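Local coordinates for uncharacterized protein (Thermus thermophilus HB8, PDB 6SCE), which probably acts in Type III CRISPR defence as a DNA nuclease that is switched on by cyclic oligoadenylate sensed through its CARF domains, at residues E244-F247 / A248-A252. Sequence-based numbering, arbitrary orientation.
Sequences ENVF and ARWRA
Val-246 and Trp-250 lie side by side one turn apart in the alpha-helix 240-257, which carries the chain into the edge strand 260-262 of a six-stranded mixed sheet. With CG1 anti to the backbone N (chi1 170°), Val-246 lays that methyl over one face of the indole, off-centre, 3.4 Å from Trp-250 CZ2. The tryptophan is buried against Leu-235 and Leu-261, and its NE1 is satisfied by a hydrogen bond to Asp-203. Phe-247 crosses Trp-250 at about a right angle, its CD1 4.1 Å from CE3 of the indole. One face of the phenyl ring receives a CH-pi contact from Arg-251, whose CG stands 4.0 Å from the ring centroid and whose chain, bent at chi2 and chi3, then runs past CZ; Tyr-230 meets the same phenylalanine edge-to-face. Four i to i+4 backbone bonds underlie these contacts, including Trp-250 N to Val-246 O at 3.1 Å. On another side of the helix, Arg-249 folds back with one guanidinium face over Asn-245 O, and its NH2 forms a salt bridge with Glu-242. A water in the guanidinium plane accepts hydrogen bonds from Arg-249 NH1 at 2.9 Å and, more loosely, from Asn-245 ND2 at 3.3 Å.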
# COMPACT_ATOMS: atom_id res chain seq x y z
N GLU A 244 -8.96 29.42 -0.55
CA GLU A 244 -9.49 28.28 0.17
C GLU A 244 -9.70 27.10 -0.77
O GLU A 244 -9.46 25.96 -0.37
CB GLU A 244 -10.85 28.58 0.83
CG GLU A 244 -10.88 29.67 1.89
CD GLU A 244 -12.33 29.96 2.39
OE1 GLU A 244 -13.33 29.51 1.74
OE2 GLU A 244 -12.47 30.63 3.43
N ASN A 245 -10.18 27.36 -1.98
CA ASN A 245 -10.44 26.30 -2.95
C ASN A 245 -9.12 25.62 -3.38
O ASN A 245 -9.05 24.39 -3.47
CB ASN A 245 -11.13 26.83 -4.19
CG ASN A 245 -12.55 27.30 -3.91
OD1 ASN A 245 -13.08 27.07 -2.84
ND2 ASN A 245 -13.17 27.92 -4.90
N VAL A 246 -8.11 26.44 -3.67
CA VAL A 246 -6.81 25.96 -4.14
C VAL A 246 -6.17 25.09 -3.08
O VAL A 246 -5.72 23.97 -3.38
CB VAL A 246 -5.86 27.10 -4.49
CG1 VAL A 246 -4.44 26.58 -4.72
CG2 VAL A 246 -6.36 27.83 -5.73
N PHE A 247 -6.17 25.58 -1.85
CA PHE A 247 -5.58 24.86 -0.74
C PHE A 247 -6.27 23.53 -0.44
O PHE A 247 -5.59 22.51 -0.14
CB PHE A 247 -5.60 25.71 0.52
CG PHE A 247 -4.81 25.12 1.62
CD1 PHE A 247 -3.47 24.82 1.44
CD2 PHE A 247 -5.41 24.81 2.84
CE1 PHE A 247 -2.72 24.25 2.46
CE2 PHE A 247 -4.66 24.23 3.87
CZ PHE A 247 -3.32 23.95 3.67
N ALA A 248 -7.59 23.54 -0.50
CA ALA A 248 -8.38 22.32 -0.31
C ALA A 248 -8.05 21.27 -1.38
O ALA A 248 -7.98 20.08 -1.09
CB ALA A 248 -9.88 22.64 -0.34
N ARG A 249 -7.86 21.72 -2.61
CA ARG A 249 -7.45 20.84 -3.71
C ARG A 249 -6.10 20.19 -3.44
O ARG A 249 -5.96 18.98 -3.59
CB ARG A 249 -7.41 21.59 -5.04
CG ARG A 249 -8.78 21.88 -5.63
CD ARG A 249 -8.67 22.30 -7.08
NE ARG A 249 -8.13 23.65 -7.28
CZ ARG A 249 -8.85 24.77 -7.35
NH1 ARG A 249 -10.18 24.75 -7.19
NH2 ARG A 249 -8.25 25.94 -7.57
N TRP A 250 -5.11 20.99 -3.05
CA TRP A 250 -3.77 20.46 -2.66
C TRP A 250 -3.83 19.46 -1.52
O TRP A 250 -3.16 18.39 -1.55
CB TRP A 250 -2.83 21.59 -2.24
CG TRP A 250 -2.55 22.60 -3.30
CD1 TRP A 250 -2.86 22.52 -4.62
CD2 TRP A 250 -1.86 23.82 -3.11
NE1 TRP A 250 -2.42 23.65 -5.27
CE2 TRP A 250 -1.79 24.46 -4.36
CE3 TRP A 250 -1.29 24.45 -2.00
CZ2 TRP A 250 -1.19 25.71 -4.53
CZ3 TRP A 250 -0.69 25.69 -2.17
CH2 TRP A 250 -0.63 26.29 -3.43
N ARG A 251 -4.62 19.77 -0.50
CA ARG A 251 -4.76 18.88 0.62
C ARG A 251 -5.39 17.54 0.18
O ARG A 251 -4.95 16.47 0.60
CB ARG A 251 -5.64 19.50 1.71
CG ARG A 251 -5.02 20.69 2.44
CD ARG A 251 -3.95 20.28 3.44
NE ARG A 251 -4.50 19.61 4.62
CZ ARG A 251 -3.76 19.01 5.56
NH1 ARG A 251 -2.43 18.97 5.47
NH2 ARG A 251 -4.36 18.43 6.60
N ALA A 252 -6.41 17.62 -0.66
CA ALA A 252 -7.11 16.41 -1.14
C ALA A 252 -6.16 15.56 -1.99
O ALA A 252 -6.05 14.36 -1.80
CB ALA A 252 -8.34 16.81 -1.92
O HOH W 1 -11.65 27.21 -7.69